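Side-chain contacts in nitric oxide dioxygenase (Rhodothermus marinus DSM 4252, PDB 6WK3), which binds heme in a globin fold, probably works naturally as a nitric oxide dioxygenase, and is present here as an engineered carbene transferase: residues A[16-19]-A[20-24]; A[47-50]-A[51-54]; A[83-87]-A[88-92]; A[114-117]-A[118-121]. The protein carries 1 engineered substitution. All blocks are in the same frame, centred on the assembly; numbering follows the deposited sequence.

How the contacts relate
All four contacts are local, lie within a globin built of helices and loops, without strands, and follow one another in series along the chain. Contact 1 occupies the start of helix 18-39, contact 2 the start of helix 50-66, contact 3 the end of helix 75-88, and contact 4 the start of helix 116-145. Contacts 2 and 3 have centres 14 Å apart; both touch the heme and the second subunit, and they line the two faces of the porphyrin. Contacts 1 and 4, also 14 Å apart between centres, form a second pair, away from the heme site and not in touch with each other. Contact 4 lies across the chain's centre from contacts 2 and 3, and contact 1 across it from contact 3.

Contact 1 (A[16-19]-A[20-24]); sequences ASVP and ALQKH
V18 and Q22, one helical turn apart, meet where a valine methyl comes up against the amide end of the glutamine. CG1 of V18 is 4.1 Å from CD of Q22, and the two side chains cross obliquely. The valine presents this branch because CG1 stands opposite its own backbone N (chi1 159°). Q22 holds CG opposite its carbonyl carbon (chi1 -68°), which brings Q22 CG within 3.3 Å of V18 O. Its chain then runs on extended, carrying NE2 to 3.7 Å from CA of P19, while OE1 is hydrogen-bonded to R66. Beneath these side chains the first turn closes through Q22 N to V18 O at 2.8 Å and L21 N to S17 O at 2.9 Å. P19, lacking an N-H, suits this opening turn. Packed beside the same carbonyls are CB of L21, 3.6 Å from V18 O, and CB of A20, 3.5 Å from S17 O. OG of S17 turns to V14 O and to NE1 of W122, tying the start of helix 18-39 to helices 8-16 and 116-145. V18 and L21 lie on A65 of helix 50-66, and H24 rests on V109 and L110 of helix 94-110.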
loop_
_atom_site.group_PDB
_atom_site.type_symbol
_atom_site.label_atom_id
_atom_site.label_comp_id
_atom_site.label_asym_id
_atom_site.label_seq_id
_atom_site.Cartn_x
_atom_site.Cartn_y
_atom_site.Cartn_z
ATOM N N ALA A 16 -8.349 -24.293 16.640
ATOM C CA ALA A 16 -9.658 -24.573 17.210
ATOM C C ALA A 16 -10.528 -23.327 17.307
ATOM O O ALA A 16 -11.755 -23.453 17.370
ATOM C CB ALA A 16 -9.501 -25.219 18.587
ATOM N N SER A 17 -9.934 -22.132 17.311
ATOM C CA SER A 17 -10.731 -20.914 17.362
ATOM C C SER A 17 -11.279 -20.504 16.004
ATOM O O SER A 17 -12.030 -19.528 15.937
ATOM C CB SER A 17 -9.920 -19.757 17.959
ATOM O OG SER A 17 -8.612 -19.686 17.424
ATOM N N VAL A 18 -10.938 -21.215 14.926
ATOM C CA VAL A 18 -11.446 -20.838 13.600
ATOM C C VAL A 18 -12.966 -20.745 13.582
ATOM O O VAL A 18 -13.496 -19.762 13.037
ATOM C CB VAL A 18 -10.878 -21.776 12.526
ATOM C CG1 VAL A 18 -11.738 -21.751 11.270
ATOM C CG2 VAL A 18 -9.454 -21.378 12.174
ATOM N N PRO A 19 -13.731 -21.691 14.153
ATOM C CA PRO A 19 -15.193 -21.497 14.187
ATOM C C PRO A 19 -15.636 -20.197 14.847
ATOM O O PRO A 19 -16.584 -19.562 14.365
ATOM C CB PRO A 19 -15.680 -22.731 14.955
ATOM C CG PRO A 19 -14.684 -23.776 14.612
ATOM C CD PRO A 19 -13.361 -23.060 14.576
ATOM N N ALA A 20 -14.982 -19.777 15.935
ATOM C CA ALA A 20 -15.320 -18.497 16.555
ATOM C C ALA A 20 -14.924 -17.316 15.677
ATOM O O ALA A 20 -15.627 -16.298 15.649
ATOM C CB ALA A 20 -14.649 -18.376 17.924
ATOM N N LEU A 21 -13.803 -17.426 14.961
ATOM C CA LEU A 21 -13.374 -16.341 14.087
ATOM C C LEU A 21 -14.263 -16.226 12.857
ATOM O O LEU A 21 -14.497 -15.115 12.368
ATOM C CB LEU A 21 -11.917 -16.539 13.675
ATOM C CG LEU A 21 -10.857 -16.156 14.711
ATOM C CD1 LEU A 21 -9.470 -16.448 14.180
ATOM C CD2 LEU A 21 -10.973 -14.699 15.097
ATOM N N GLN A 22 -14.771 -17.349 12.343
ATOM C CA GLN A 22 -15.709 -17.278 11.227
ATOM C C GLN A 22 -16.940 -16.456 11.586
ATOM O O GLN A 22 -17.549 -15.833 10.709
ATOM C CB GLN A 22 -16.129 -18.680 10.790
ATOM C CG GLN A 22 -15.020 -19.483 10.146
ATOM C CD GLN A 22 -15.467 -20.882 9.756
ATOM O OE1 GLN A 22 -15.094 -21.394 8.699
ATOM N NE2 GLN A 22 -16.271 -21.504 10.609
ATOM N N LYS A 23 -17.312 -16.431 12.864
ATOM C CA LYS A 23 -18.479 -15.684 13.307
ATOM C C LYS A 23 -18.143 -14.331 13.918
ATOM O O LYS A 23 -18.987 -13.433 13.890
ATOM C CB LYS A 23 -19.274 -16.507 14.329
ATOM C CG LYS A 23 -20.128 -17.614 13.720
ATOM C CD LYS A 23 -20.995 -18.293 14.779
ATOM C CE LYS A 23 -21.909 -19.352 14.172
ATOM N NZ LYS A 23 -22.833 -18.789 13.145
ATOM N N HIS A 24 -16.934 -14.150 14.459
ATOM C CA HIS A 24 -16.648 -12.988 15.296
ATOM C C HIS A 24 -15.392 -12.218 14.900
ATOM O O HIS A 24 -15.004 -11.296 15.625
ATOM C CB HIS A 24 -16.518 -13.407 16.769
ATOM C CG HIS A 24 -17.722 -14.110 17.315
ATOM N ND1 HIS A 24 -19.006 -13.632 17.153
ATOM C CD2 HIS A 24 -17.835 -15.250 18.039
ATOM C CE1 HIS A 24 -19.857 -14.452 17.742
ATOM N NE2 HIS A 24 -19.172 -15.442 18.288
#

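Contact 2 (A[47-50]-A[51-54]); sequences FELP and ERVI. Engineered in segment 51-54: V53 (natural residue Gln). With HEM (protoporphyrin IX containing Fe), chain E.
E51 follows P50 directly, with its CB 3.7 Å from C of P50, in the first turn of helix 50-66; its side chain bends at chi2 (70°), and with H55 it binds a copper ion. R52 comes next, its side chain parallel to that of L49, the N-cap residue: CD of R52 is 3.8 Å from CD1 of L49. The extended chain of R52 then delivers its guanidinium to a salt bridge with E48 of the second subunit. V53, an engineered residue replacing glutamine, turns inward. Its N gives a 3.0 Å hydrogen bond to L49 O (N-H...O 163°). With CG1 opposite the backbone N (chi1 172°), V53 sets that methyl 4.0 Å from CE2 of F47, near the plane of the ring and at its edge, while CG2 lies 3.9 Å from CAD of the heme. F47, probably the counterpart of the phenylalanine at the globin CD corner, brings CZ to 3.5 Å from CHD of the heme and has the heme methyl CMD over one ring face. I54 closes the turn, with N 3.1 Å from P50 O in a tilted hydrogen bond. F47 and V53 thus present only hydrocarbon to the heme face opposite H85, so neither side chain offers a hydrogen-bonding group to a ligand there.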
loop_
_atom_site.group_PDB
_atom_site.type_symbol
_atom_site.label_atom_id
_atom_site.label_comp_id
_atom_site.label_asym_id
_atom_site.label_seq_id
_atom_site.Cartn_x
_atom_site.Cartn_y
_atom_site.Cartn_z
ATOM N N PHE A 47 -4.253 5.578 9.910
ATOM C CA PHE A 47 -5.342 4.888 9.216
ATOM C C PHE A 47 -6.076 5.853 8.288
ATOM O O PHE A 47 -6.876 6.676 8.739
ATOM C CB PHE A 47 -6.298 4.264 10.225
ATOM C CG PHE A 47 -5.677 3.177 11.045
ATOM C CD1 PHE A 47 -4.977 3.478 12.200
ATOM C CD2 PHE A 47 -5.790 1.853 10.660
ATOM C CE1 PHE A 47 -4.405 2.476 12.957
ATOM C CE2 PHE A 47 -5.219 0.852 11.410
ATOM C CZ PHE A 47 -4.525 1.162 12.559
ATOM N N GLU A 48 -5.812 5.732 6.983
ATOM C CA GLU A 48 -6.565 6.493 5.989
ATOM C C GLU A 48 -8.013 6.022 5.919
ATOM O O GLU A 48 -8.945 6.833 5.961
ATOM C CB GLU A 48 -5.905 6.363 4.613
ATOM C CG GLU A 48 -4.743 7.315 4.353
ATOM C CD GLU A 48 -4.352 7.396 2.873
ATOM O OE1 GLU A 48 -4.841 6.576 2.060
ATOM O OE2 GLU A 48 -3.551 8.291 2.520
ATOM N N LEU A 49 -8.221 4.710 5.795
ATOM C CA LEU A 49 -9.545 4.113 5.630
ATOM C C LEU A 49 -9.761 3.116 6.764
ATOM O O LEU A 49 -9.613 1.897 6.575
ATOM C CB LEU A 49 -9.684 3.449 4.260
ATOM C CG LEU A 49 -9.419 4.365 3.059
ATOM C CD1 LEU A 49 -9.536 3.601 1.757
ATOM C CD2 LEU A 49 -10.365 5.562 3.067
ATOM N N PRO A 50 -10.134 3.598 7.956
ATOM C CA PRO A 50 -10.194 2.693 9.116
ATOM C C PRO A 50 -11.265 1.626 8.987
ATOM O O PRO A 50 -11.063 0.496 9.450
ATOM C CB PRO A 50 -10.467 3.650 10.285
ATOM C CG PRO A 50 -11.195 4.802 9.660
ATOM C CD PRO A 50 -10.629 4.953 8.275
ATOM N N GLU A 51 -12.401 1.949 8.369
ATOM C CA GLU A 51 -13.443 0.947 8.169
ATOM C C GLU A 51 -12.966 -0.163 7.239
ATOM O O GLU A 51 -13.239 -1.348 7.475
ATOM C CB GLU A 51 -14.702 1.618 7.618
ATOM C CG GLU A 51 -15.649 0.687 6.886
ATOM C CD GLU A 51 -16.336 -0.285 7.820
ATOM O OE1 GLU A 51 -16.494 0.053 9.014
ATOM O OE2 GLU A 51 -16.714 -1.387 7.360
ATOM N N ARG A 52 -12.238 0.202 6.180
ATOM C CA ARG A 52 -11.777 -0.788 5.212
ATOM C C ARG A 52 -10.709 -1.698 5.814
ATOM O O ARG A 52 -10.712 -2.911 5.581
ATOM C CB ARG A 52 -11.251 -0.073 3.969
ATOM C CG ARG A 52 -10.571 -0.969 2.962
ATOM C CD ARG A 52 -10.021 -0.172 1.796
ATOM N NE ARG A 52 -9.557 -1.064 0.742
ATOM C CZ ARG A 52 -10.346 -1.585 -0.190
ATOM N NH1 ARG A 52 -11.639 -1.288 -0.202
ATOM N NH2 ARG A 52 -9.843 -2.401 -1.111
ATOM N N VAL A 53 -9.793 -1.126 6.596
ATOM C CA VAL A 53 -8.731 -1.906 7.223
ATOM C C VAL A 53 -9.307 -2.892 8.229
ATOM O O VAL A 53 -8.776 -3.992 8.409
ATOM C CB VAL A 53 -7.709 -0.950 7.872
ATOM C CG1 VAL A 53 -6.694 -1.709 8.696
ATOM C CG2 VAL A 53 -7.022 -0.116 6.801
ATOM N N ILE A 54 -10.413 -2.529 8.881
ATOM C CA ILE A 54 -11.012 -3.409 9.879
ATOM C C ILE A 54 -11.456 -4.721 9.242
ATOM O O ILE A 54 -11.262 -5.804 9.812
ATOM C CB ILE A 54 -12.175 -2.692 10.584
ATOM C CG1 ILE A 54 -11.649 -1.858 11.755
ATOM C CG2 ILE A 54 -13.225 -3.694 11.054
ATOM C CD1 ILE A 54 -12.617 -0.799 12.232
HETATM C CHA HEM E . -3.064 -2.609 7.279
HETATM C CHB HEM E . -2.772 -6.913 9.528
HETATM C CHC HEM E . -0.016 -4.756 12.873
HETATM C CHD HEM E . -1.700 -0.442 11.396
HETATM C C1A HEM E . -3.176 -3.959 7.550
HETATM C C2A HEM E . -3.762 -4.963 6.690
HETATM C C3A HEM E . -3.688 -6.145 7.308
HETATM C C4A HEM E . -3.044 -5.944 8.587
HETATM C CMA HEM E . -4.197 -7.492 6.759
HETATM C CAA HEM E . -4.369 -4.714 5.298
HETATM C CBA HEM E . -3.263 -4.871 4.262
HETATM C CGA HEM E . -3.857 -4.825 2.879
HETATM O O1A HEM E . -3.857 -3.733 2.261
HETATM O O2A HEM E . -4.333 -5.882 2.390
HETATM C C1B HEM E . -1.946 -6.731 10.616
HETATM C C2B HEM E . -1.432 -7.757 11.501
HETATM C C3B HEM E . -0.677 -7.154 12.437
HETATM C C4B HEM E . -0.680 -5.730 12.159
HETATM C CMB HEM E . -1.761 -9.257 11.349
HETATM C CAB HEM E . 0.123 -7.776 13.607
HETATM C CBB HEM E . 0.506 -9.053 13.643
HETATM C C1C HEM E . -0.248 -3.397 12.798
HETATM C C2C HEM E . 0.311 -2.390 13.669
HETATM C C3C HEM E . -0.155 -1.198 13.289
HETATM C C4C HEM E . -1.017 -1.392 12.132
HETATM C CMC HEM E . 1.266 -2.657 14.851
HETATM C CAC HEM E . 0.223 0.126 13.988
HETATM C CBC HEM E . -0.608 1.166 13.977
HETATM C C1D HEM E . -2.111 -0.606 10.086
HETATM C C2D HEM E . -2.378 0.414 9.089
HETATM C C3D HEM E . -2.761 -0.201 7.956
HETATM C C4D HEM E . -2.742 -1.624 8.189
HETATM C CMD HEM E . -2.246 1.936 9.323
HETATM C CAD HEM E . -3.164 0.426 6.602
HETATM C CBD HEM E . -1.929 0.944 5.875
HETATM C CGD HEM E . -2.212 1.127 4.404
HETATM O O1D HEM E . -3.118 0.436 3.862
HETATM O O2D HEM E . -1.510 1.958 3.770
HETATM N NA HEM E . -2.749 -4.596 8.697
HETATM N NB HEM E . -1.463 -5.514 11.048
HETATM N NC HEM E . -1.050 -2.748 11.878
HETATM N ND HEM E . -2.348 -1.826 9.492
HETATM FE FE HEM E . -2.001 -3.660 10.337
#

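Contact 3 (A[83-87]-A[88-92]); sequences LSHAR and AGVQA. With HEM (protoporphyrin IX containing Fe), chain E.
H85 and V90 are joined through the backbone just where H85 binds the heme: NE2 of H85 coordinates the iron at 2.4 Å, and O of H85 accepts a 3.0 Å hydrogen bond from N of V90 (N-H...O 164°). That bond, with the weak one from N of G89 to O of A86 at 3.4 Å, makes a Schellman motif that ends the proximal helix 75-88 of the globin fold. At the other ring nitrogen, ND1 of H85 is hydrogen-bonded to E137 and weakly to Y95, a His-Glu-Tyr cluster as in flavohemoglobins. R87 bends at chi3 (61°) and meets a heme propionate edge-on, with the carboxylate carbon in the guanidinium plane. NE of R87 lies 2.9 Å from O2D of the heme and NH2 of R87 3.1 Å from O1D, a two-pronged grip. NH1 of R87 turns to the second subunit, bonding to its S84 and its heme. With an alanine in place of R87, the propionate would probably be left without this paired grip, and the link to the neighbouring heme would be lost as well. G89 turns the chain with a phi of 85°, where a CB would jam against the preceding carbonyl. Packing follows: CB of V90 is 3.8 Å from CB of H85, CG1 of V90 lies over one face of the H85 imidazole, offset toward its rim, and CG2 of V90 is 3.7 Å from CHD of the heme. Further along the porphyrin edge, CB of A88 stands 3.7 Å from CBD of the same propionate.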
loop_
_atom_site.group_PDB
_atom_site.type_symbol
_atom_site.label_atom_id
_atom_site.label_comp_id
_atom_site.label_asym_id
_atom_site.label_seq_id
_atom_site.Cartn_x
_atom_site.Cartn_y
_atom_site.Cartn_z
ATOM N N LEU A 83 3.946 -4.047 2.868
ATOM C CA LEU A 83 4.022 -2.837 2.060
ATOM C C LEU A 83 2.962 -1.829 2.472
ATOM O O LEU A 83 3.215 -0.619 2.431
ATOM C CB LEU A 83 3.903 -3.196 0.579
ATOM C CG LEU A 83 4.994 -4.170 0.126
ATOM C CD1 LEU A 83 4.678 -4.773 -1.225
ATOM C CD2 LEU A 83 6.348 -3.472 0.099
ATOM N N SER A 84 1.783 -2.301 2.884
ATOM C CA SER A 84 0.790 -1.406 3.469
ATOM C C SER A 84 1.335 -0.733 4.724
ATOM O O SER A 84 1.237 0.489 4.879
ATOM C CB SER A 84 -0.492 -2.179 3.780
ATOM O OG SER A 84 -1.058 -2.722 2.597
ATOM N N HIS A 85 1.931 -1.512 5.628
ATOM C CA HIS A 85 2.481 -0.936 6.853
ATOM C C HIS A 85 3.561 0.088 6.544
ATOM O O HIS A 85 3.576 1.183 7.115
ATOM C CB HIS A 85 3.049 -2.034 7.744
ATOM C CG HIS A 85 2.005 -2.855 8.416
ATOM N ND1 HIS A 85 2.296 -4.019 9.093
ATOM C CD2 HIS A 85 0.668 -2.683 8.512
ATOM C CE1 HIS A 85 1.179 -4.530 9.579
ATOM N NE2 HIS A 85 0.178 -3.735 9.242
ATOM N N ALA A 86 4.492 -0.265 5.659
ATOM C CA ALA A 86 5.569 0.655 5.321
ATOM C C ALA A 86 5.023 1.913 4.662
ATOM O O ALA A 86 5.540 3.013 4.880
ATOM C CB ALA A 86 6.585 -0.040 4.413
ATOM N N ARG A 87 3.969 1.767 3.852
ATOM C CA ARG A 87 3.328 2.930 3.247
ATOM C C ARG A 87 2.803 3.888 4.310
ATOM O O ARG A 87 2.912 5.107 4.159
ATOM C CB ARG A 87 2.197 2.481 2.322
ATOM C CG ARG A 87 1.450 3.621 1.649
ATOM C CD ARG A 87 0.513 3.108 0.564
ATOM N NE ARG A 87 -0.509 2.213 1.098
ATOM C CZ ARG A 87 -1.358 1.512 0.351
ATOM N NH1 ARG A 87 -1.308 1.597 -0.973
ATOM N NH2 ARG A 87 -2.257 0.724 0.925
ATOM N N ALA A 88 2.246 3.360 5.400
ATOM C CA ALA A 88 1.640 4.196 6.428
ATOM C C ALA A 88 2.598 4.584 7.548
ATOM O O ALA A 88 2.225 5.393 8.401
ATOM C CB ALA A 88 0.422 3.495 7.032
ATOM N N GLY A 89 3.811 4.041 7.571
ATOM C CA GLY A 89 4.753 4.399 8.613
ATOM C C GLY A 89 4.609 3.616 9.894
ATOM O O GLY A 89 4.987 4.113 10.960
ATOM N N VAL A 90 4.068 2.397 9.823
ATOM C CA VAL A 90 3.962 1.563 11.014
ATOM C C VAL A 90 5.356 1.224 11.519
ATOM O O VAL A 90 6.273 0.939 10.737
ATOM C CB VAL A 90 3.145 0.297 10.712
ATOM C CG1 VAL A 90 3.234 -0.692 11.871
ATOM C CG2 VAL A 90 1.695 0.673 10.426
ATOM N N GLN A 91 5.523 1.269 12.837
ATOM C CA GLN A 91 6.825 1.171 13.474
ATOM C C GLN A 91 6.890 -0.071 14.350
ATOM O O GLN A 91 5.868 -0.618 14.771
ATOM C CB GLN A 91 7.126 2.421 14.317
ATOM C CG GLN A 91 7.332 3.689 13.494
ATOM C CD GLN A 91 8.438 3.540 12.455
ATOM O OE1 GLN A 91 9.427 2.833 12.673
ATOM N NE2 GLN A 91 8.271 4.202 11.317
ATOM N N ALA A 92 8.123 -0.496 14.632
ATOM C CA ALA A 92 8.336 -1.709 15.412
ATOM C C ALA A 92 7.687 -1.612 16.786
ATOM O O ALA A 92 7.155 -2.604 17.301
ATOM C CB ALA A 92 9.832 -1.988 15.546
HETATM C CHA HEM E . -3.064 -2.609 7.279
HETATM C CHB HEM E . -2.772 -6.913 9.528
HETATM C CHC HEM E . -0.016 -4.756 12.873
HETATM C CHD HEM E . -1.700 -0.442 11.396
HETATM C C1A HEM E . -3.176 -3.959 7.550
HETATM C C2A HEM E . -3.762 -4.963 6.690
HETATM C C3A HEM E . -3.688 -6.145 7.308
HETATM C C4A HEM E . -3.044 -5.944 8.587
HETATM C CMA HEM E . -4.197 -7.492 6.759
HETATM C CAA HEM E . -4.369 -4.714 5.298
HETATM C CBA HEM E . -3.263 -4.871 4.262
HETATM C CGA HEM E . -3.857 -4.825 2.879
HETATM O O1A HEM E . -3.857 -3.733 2.261
HETATM O O2A HEM E . -4.333 -5.882 2.390
HETATM C C1B HEM E . -1.946 -6.731 10.616
HETATM C C2B HEM E . -1.432 -7.757 11.501
HETATM C C3B HEM E . -0.677 -7.154 12.437
HETATM C C4B HEM E . -0.680 -5.730 12.159
HETATM C CMB HEM E . -1.761 -9.257 11.349
HETATM C CAB HEM E . 0.123 -7.776 13.607
HETATM C CBB HEM E . 0.506 -9.053 13.643
HETATM C C1C HEM E . -0.248 -3.397 12.798
HETATM C C2C HEM E . 0.311 -2.390 13.669
HETATM C C3C HEM E . -0.155 -1.198 13.289
HETATM C C4C HEM E . -1.017 -1.392 12.132
HETATM C CMC HEM E . 1.266 -2.657 14.851
HETATM C CAC HEM E . 0.223 0.126 13.988
HETATM C CBC HEM E . -0.608 1.166 13.977
HETATM C C1D HEM E . -2.111 -0.606 10.086
HETATM C C2D HEM E . -2.378 0.414 9.089
HETATM C C3D HEM E . -2.761 -0.201 7.956
HETATM C C4D HEM E . -2.742 -1.624 8.189
HETATM C CMD HEM E . -2.246 1.936 9.323
HETATM C CAD HEM E . -3.164 0.426 6.602
HETATM C CBD HEM E . -1.929 0.944 5.875
HETATM C CGD HEM E . -2.212 1.127 4.404
HETATM O O1D HEM E . -3.118 0.436 3.862
HETATM O O2D HEM E . -1.510 1.958 3.770
HETATM N NA HEM E . -2.749 -4.596 8.697
HETATM N NB HEM E . -1.463 -5.514 11.048
HETATM N NC HEM E . -1.050 -2.748 11.878
HETATM N ND HEM E . -2.348 -1.826 9.492
HETATM FE FE HEM E . -2.001 -3.660 10.337
#

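Contact 4 (A[114-117]-A[118-121]); sequences ATET and LLQA
L119 reaches back over the start of its helix to T115 and A114. Its CB is 3.7 Å from O of T115. CG, placed opposite the carbonyl carbon by a chi1 of -68°, comes to 3.4 Å from that same T115 O. CD1 of L119 goes further back, to 3.4 Å from O of A114, and OE2 of E116 comes to 4.0 Å from the same CD1. The leucine also packs on R103, I106 and K107 of helix 94-110. This is the N-terminal turn of helix 116-145, the long last helix of the globin fold, with T115 at the N-cap. N of L119 donates to O of T115 at 3.0 Å, nearly straight (N-H...O 158°) and in the carbonyl plane; N of Q120 bonds to O of E116 in the same way along the chain, but from above the carbonyl plane. Cutting L119 back to an alanine is likely to open a gap against I106 and leave the A114 carbonyl without the methyl that covers it. The hydroxyls OG1 of T115 and OG1 of T117 are hydrogen-bonded to each other at 2.9 Å. L118 crosses T115 at about a right angle, its CB 3.7 Å from OG1 of T115, and with A121 it packs on L13 of helix 8-16.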
loop_
_atom_site.group_PDB
_atom_site.type_symbol
_atom_site.label_atom_id
_atom_site.label_comp_id
_atom_site.label_asym_id
_atom_site.label_seq_id
_atom_site.Cartn_x
_atom_site.Cartn_y
_atom_site.Cartn_z
ATOM N N ALA A 114 -12.557 -17.047 26.227
ATOM C CA ALA A 114 -11.231 -16.444 26.112
ATOM C C ALA A 114 -10.368 -16.816 27.320
ATOM O O ALA A 114 -9.878 -15.968 28.065
ATOM C CB ALA A 114 -11.350 -14.933 25.953
ATOM N N THR A 115 -10.191 -18.127 27.499
ATOM C CA THR A 115 -9.376 -18.654 28.586
ATOM C C THR A 115 -7.934 -18.178 28.455
ATOM O O THR A 115 -7.493 -17.728 27.393
ATOM C CB THR A 115 -9.413 -20.183 28.596
ATOM O OG1 THR A 115 -8.487 -20.685 27.626
ATOM C CG2 THR A 115 -10.798 -20.690 28.251
ATOM N N GLU A 116 -7.183 -18.295 29.552
ATOM C CA GLU A 116 -5.814 -17.791 29.534
ATOM C C GLU A 116 -4.908 -18.631 28.638
ATOM O O GLU A 116 -3.916 -18.113 28.109
ATOM C CB GLU A 116 -5.256 -17.714 30.955
ATOM C CG GLU A 116 -4.094 -16.729 31.105
ATOM C CD GLU A 116 -4.538 -15.270 31.079
ATOM O OE1 GLU A 116 -3.687 -14.392 30.810
ATOM O OE2 GLU A 116 -5.732 -14.998 31.327
ATOM N N THR A 117 -5.225 -19.916 28.442
ATOM C CA THR A 117 -4.452 -20.710 27.489
ATOM C C THR A 117 -4.716 -20.254 26.060
ATOM O O THR A 117 -3.783 -20.142 25.258
ATOM C CB THR A 117 -4.760 -22.205 27.635
ATOM O OG1 THR A 117 -6.165 -22.395 27.849
ATOM C CG2 THR A 117 -3.983 -22.803 28.797
ATOM N N LEU A 118 -5.980 -19.975 25.726
ATOM C CA LEU A 118 -6.294 -19.497 24.384
ATOM C C LEU A 118 -5.634 -18.155 24.113
ATOM O O LEU A 118 -5.155 -17.904 23.002
ATOM C CB LEU A 118 -7.807 -19.394 24.195
ATOM C CG LEU A 118 -8.219 -19.074 22.756
ATOM C CD1 LEU A 118 -7.568 -20.055 21.799
ATOM C CD2 LEU A 118 -9.731 -19.077 22.579
ATOM N N LEU A 119 -5.591 -17.281 25.120
ATOM C CA LEU A 119 -4.931 -15.993 24.947
ATOM C C LEU A 119 -3.427 -16.162 24.773
ATOM O O LEU A 119 -2.800 -15.426 24.000
ATOM C CB LEU A 119 -5.246 -15.082 26.135
ATOM C CG LEU A 119 -6.707 -14.633 26.213
ATOM C CD1 LEU A 119 -7.061 -14.142 27.609
ATOM C CD2 LEU A 119 -6.999 -13.566 25.163
ATOM N N GLN A 120 -2.829 -17.130 25.471
ATOM C CA GLN A 120 -1.397 -17.366 25.315
ATOM C C GLN A 120 -1.079 -17.933 23.939
ATOM O O GLN A 120 -0.044 -17.599 23.349
ATOM C CB GLN A 120 -0.893 -18.305 26.408
ATOM C CG GLN A 120 0.603 -18.586 26.339
ATOM C CD GLN A 120 1.434 -17.316 26.400
ATOM O OE1 GLN A 120 1.062 -16.349 27.064
ATOM N NE2 GLN A 120 2.567 -17.314 25.704
ATOM N N ALA A 121 -1.950 -18.798 23.415
ATOM C CA ALA A 121 -1.755 -19.303 22.060
ATOM C C ALA A 121 -1.798 -18.166 21.048
ATOM O O ALA A 121 -0.943 -18.079 20.157
ATOM C CB ALA A 121 -2.811 -20.362 21.733
#